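Acyl-CoA synthetase (AMP-forming)/AMP-acid ligase II-like protein (Dyadobacter fermentans, PDB 4GS5) probably acts as an AMP-forming acyl-CoA synthetase, activating a carboxylic acid, possibly a medium-chain fatty acid, with ATP before its transfer to coenzyme A. Local coordinates at residues Q177-A189 and I220-D234. Residues are numbered along the deposited sequence; the frame is centred on the assembly and turned at random.
Sequences QSYGMTETVSHVA and ISGAVTNGQTVQTND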
# COMPACT_ATOMS: atom_id res chain seq x y z
N GLN A 177 4.76 -4.63 7.55
CA GLN A 177 4.58 -3.73 6.41
C GLN A 177 3.51 -2.70 6.73
O GLN A 177 2.48 -3.04 7.31
CB GLN A 177 4.26 -4.49 5.10
CG GLN A 177 4.24 -3.55 3.87
CD GLN A 177 4.45 -4.27 2.55
OE1 GLN A 177 4.09 -5.43 2.40
NE2 GLN A 177 5.08 -3.58 1.59
N SER A 178 3.77 -1.44 6.37
CA SER A 178 2.86 -0.33 6.66
C SER A 178 1.71 -0.24 5.66
O SER A 178 1.87 -0.59 4.48
CB SER A 178 3.62 1.00 6.56
OG SER A 178 4.65 1.06 7.52
N TYR A 179 0.57 0.24 6.13
CA TYR A 179 -0.45 0.78 5.24
C TYR A 179 -0.61 2.25 5.62
O TYR A 179 -0.80 2.57 6.79
CB TYR A 179 -1.78 0.06 5.43
CG TYR A 179 -2.94 0.70 4.67
CD1 TYR A 179 -3.23 0.33 3.36
CD2 TYR A 179 -3.76 1.65 5.28
CE1 TYR A 179 -4.31 0.91 2.67
CE2 TYR A 179 -4.83 2.22 4.61
CZ TYR A 179 -5.11 1.85 3.31
OH TYR A 179 -6.17 2.41 2.64
N GLY A 180 -0.49 3.15 4.65
CA GLY A 180 -0.61 4.56 4.92
C GLY A 180 -0.63 5.36 3.64
O GLY A 180 -0.69 4.80 2.54
N MSE A 181 -0.62 6.69 3.78
CA MSE A 181 -0.60 7.58 2.64
C MSE A 181 -0.07 8.94 3.13
O MSE A 181 0.00 9.17 4.33
CB MSE A 181 -2.01 7.73 2.10
CG MSE A 181 -2.96 8.36 3.11
SE MSE A 181 -4.73 7.50 3.19
CE MSE A 181 -4.20 5.69 3.66
N THR A 182 0.30 9.83 2.21
CA THR A 182 0.81 11.13 2.62
C THR A 182 -0.22 11.88 3.47
O THR A 182 0.15 12.56 4.43
CB THR A 182 1.28 12.00 1.42
OG1 THR A 182 0.16 12.67 0.85
CG2 THR A 182 1.94 11.15 0.36
N GLU A 183 -1.50 11.77 3.11
CA GLU A 183 -2.57 12.43 3.88
C GLU A 183 -2.67 11.97 5.34
O GLU A 183 -3.32 12.60 6.16
CB GLU A 183 -3.93 12.28 3.19
CG GLU A 183 -4.25 13.37 2.17
CD GLU A 183 -5.75 13.52 1.94
OE1 GLU A 183 -6.34 14.52 2.42
OE2 GLU A 183 -6.35 12.64 1.27
N THR A 184 -2.03 10.85 5.66
CA THR A 184 -2.01 10.39 7.05
C THR A 184 -0.61 10.53 7.62
O THR A 184 -0.29 9.95 8.67
CB THR A 184 -2.56 8.92 7.21
OG1 THR A 184 -1.77 8.00 6.44
CG2 THR A 184 -4.03 8.84 6.76
N VAL A 185 0.19 11.35 6.94
CA VAL A 185 1.62 11.55 7.20
C VAL A 185 2.41 10.29 6.89
O VAL A 185 3.22 10.28 5.96
CB VAL A 185 1.89 12.00 8.65
CG1 VAL A 185 3.36 12.40 8.80
CG2 VAL A 185 0.99 13.16 9.02
N SER A 186 2.17 9.25 7.68
CA SER A 186 2.82 7.96 7.51
C SER A 186 1.77 6.85 7.68
O SER A 186 0.63 6.96 7.21
CB SER A 186 3.92 7.80 8.57
OG SER A 186 4.91 6.87 8.17
N HIS A 187 2.13 5.78 8.37
CA HIS A 187 1.25 4.62 8.47
C HIS A 187 0.05 4.85 9.41
O HIS A 187 0.12 5.65 10.35
CB HIS A 187 2.07 3.37 8.85
CG HIS A 187 2.86 3.52 10.12
ND1 HIS A 187 3.81 2.60 10.52
CD2 HIS A 187 2.82 4.46 11.10
CE1 HIS A 187 4.32 2.96 11.68
NE2 HIS A 187 3.75 4.09 12.05
N VAL A 188 -1.06 4.16 9.14
CA VAL A 188 -2.20 4.11 10.06
C VAL A 188 -2.51 2.67 10.46
O VAL A 188 -3.37 2.43 11.32
CB VAL A 188 -3.47 4.74 9.44
CG1 VAL A 188 -3.22 6.19 9.08
CG2 VAL A 188 -3.96 3.93 8.22
N ALA A 189 -1.79 1.73 9.85
CA ALA A 189 -2.00 0.31 10.16
C ALA A 189 -0.77 -0.52 9.79
O ALA A 189 0.04 -0.08 8.98
CB ALA A 189 -3.25 -0.23 9.45
N ILE A 220 -10.32 6.90 7.32
CA ILE A 220 -9.63 6.99 8.59
C ILE A 220 -9.49 8.43 9.05
O ILE A 220 -9.55 9.37 8.24
CB ILE A 220 -8.22 6.30 8.56
CG1 ILE A 220 -7.30 6.98 7.55
CG2 ILE A 220 -8.33 4.78 8.27
CD1 ILE A 220 -7.53 6.55 6.11
N SER A 221 -9.33 8.61 10.36
CA SER A 221 -9.13 9.92 10.94
C SER A 221 -8.39 9.77 12.27
O SER A 221 -8.45 8.70 12.89
CB SER A 221 -10.46 10.67 11.13
OG SER A 221 -11.22 10.10 12.19
N GLY A 222 -7.71 10.83 12.69
CA GLY A 222 -6.93 10.83 13.92
C GLY A 222 -6.14 12.13 14.06
O GLY A 222 -6.24 13.01 13.21
N ALA A 223 -5.37 12.25 15.14
CA ALA A 223 -4.46 13.38 15.26
C ALA A 223 -3.56 13.45 14.02
O ALA A 223 -3.23 14.55 13.57
CB ALA A 223 -3.64 13.30 16.53
N VAL A 224 -3.19 12.31 13.44
CA VAL A 224 -2.32 12.37 12.26
C VAL A 224 -2.99 13.03 11.04
O VAL A 224 -2.30 13.47 10.13
CB VAL A 224 -1.71 11.00 11.84
CG1 VAL A 224 -0.71 10.52 12.88
CG2 VAL A 224 -2.80 9.96 11.56
N THR A 225 -4.31 13.11 11.04
CA THR A 225 -5.03 13.81 9.98
C THR A 225 -5.63 15.16 10.40
O THR A 225 -6.48 15.71 9.69
CB THR A 225 -6.17 12.94 9.39
OG1 THR A 225 -7.18 12.70 10.38
CG2 THR A 225 -5.63 11.61 8.87
N ASN A 226 -5.19 15.69 11.53
CA ASN A 226 -5.77 16.91 12.08
C ASN A 226 -7.27 16.73 12.33
O ASN A 226 -8.06 17.66 12.20
CB ASN A 226 -5.49 18.10 11.15
CG ASN A 226 -4.05 18.12 10.66
OD1 ASN A 226 -3.11 18.05 11.45
ND2 ASN A 226 -3.88 18.20 9.34
N GLY A 227 -7.64 15.50 12.68
CA GLY A 227 -9.00 15.16 13.04
C GLY A 227 -9.97 15.12 11.87
O GLY A 227 -11.16 14.88 12.06
N GLN A 228 -9.47 15.37 10.67
CA GLN A 228 -10.31 15.32 9.48
C GLN A 228 -10.31 13.91 8.92
O GLN A 228 -9.27 13.25 8.87
CB GLN A 228 -9.82 16.31 8.43
CG GLN A 228 -10.25 17.74 8.66
CD GLN A 228 -10.28 18.53 7.36
OE1 GLN A 228 -9.71 18.10 6.36
NE2 GLN A 228 -10.94 19.68 7.38
N THR A 229 -11.47 13.42 8.51
CA THR A 229 -11.53 12.05 8.02
C THR A 229 -11.07 12.00 6.57
O THR A 229 -11.41 12.87 5.76
CB THR A 229 -12.91 11.40 8.20
OG1 THR A 229 -13.74 11.73 7.08
CG2 THR A 229 -13.57 11.88 9.48
N VAL A 230 -10.25 11.00 6.26
CA VAL A 230 -9.72 10.80 4.93
C VAL A 230 -10.43 9.59 4.33
O VAL A 230 -10.43 8.51 4.92
CB VAL A 230 -8.20 10.53 4.99
CG1 VAL A 230 -7.68 10.10 3.62
CG2 VAL A 230 -7.48 11.77 5.48
N GLN A 231 -11.05 9.79 3.17
CA GLN A 231 -11.80 8.72 2.51
C GLN A 231 -10.92 8.10 1.43
O GLN A 231 -10.52 8.79 0.50
CB GLN A 231 -13.07 9.29 1.87
CG GLN A 231 -13.93 8.23 1.18
CD GLN A 231 -14.41 7.16 2.15
OE1 GLN A 231 -15.24 7.43 3.01
NE2 GLN A 231 -13.88 5.95 2.01
N THR A 232 -10.61 6.80 1.56
CA THR A 232 -9.83 6.12 0.53
C THR A 232 -10.77 5.59 -0.54
O THR A 232 -11.99 5.69 -0.40
CB THR A 232 -9.02 4.94 1.08
OG1 THR A 232 -9.92 3.87 1.45
CG2 THR A 232 -8.19 5.36 2.28
N ASN A 233 -10.20 5.03 -1.60
CA ASN A 233 -11.00 4.28 -2.56
C ASN A 233 -10.63 2.80 -2.45
O ASN A 233 -10.81 2.03 -3.40
CB ASN A 233 -10.81 4.80 -3.99
CG ASN A 233 -11.29 6.24 -4.17
OD1 ASN A 233 -12.40 6.59 -3.77
ND2 ASN A 233 -10.45 7.09 -4.78
N ASP A 234 -10.10 2.40 -1.29
CA ASP A 234 -9.82 0.99 -1.02
C ASP A 234 -11.02 0.25 -0.44
O ASP A 234 -11.42 0.51 0.70
CB ASP A 234 -8.64 0.83 -0.06
CG ASP A 234 -7.31 1.28 -0.66
OD1 ASP A 234 -7.13 1.15 -1.89
OD2 ASP A 234 -6.46 1.76 0.09
O HOH W 1 -9.48 14.78 3.64
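The ring of Tyr179 meets Asp234 edge-on: OD2 lies close to the ring plane and accepts a hydrogen bond from OH at 2.6 Å. It does so with its anti lone pair, and the carboxylate is turned 61° from the ring. Val188 CG2 lies in the ring plane too, but at the CD2 side, away from the carboxylate. Beyond the two segments, Phe243 meets the ring edge-to-face and Tyr202 approaches it at about 50°, while Asp234 OD1 takes a weak hydrogen bond from Trp245 NE1. With CG anti to the backbone N (chi1 172°), Tyr179 extends across to the strand 230-238, where Thr232 CG2 packs 3.6 Å from its OH. The hydroxyl of Thr232 serves its own hairpin instead, donating to Leu218 O and accepting from Asp234 N in an ST turn. A phenylalanine in place of Tyr179 lacks the hydroxyl and would probably leave the Asp234 carboxylate without this donor and freer to turn. Farther along, selenomethionine Met181 bends at chi2 and chi3, bringing SE tip to tip with Ile220 CD1 (4.2 Å) and past Val230 CG1 at 4.0 Å; Ile220 and Val230 are themselves paired by two antiparallel backbone hydrogen bonds. Thr184 turns its methyl to the hairpin, CG2 lying 3.8 Å from Ile220 CG1 and side by side with Thr225 CG2, whereas OG1 faces Met181 O and Ser186 O of its own loop. Val224 CB rests 3.6 Å from Thr184 O, and Val224 O, beside Val185 CG2, accepts from Gln61 NE2 on helix 59-72. Through this largely apolar seam the Tyr-Gly-x-Thr-Glu motif, a signature of AMP-forming adenylating enzymes that lines the adenylate site in relatives, is joined to the hairpin of strands 217-221 and 230-238.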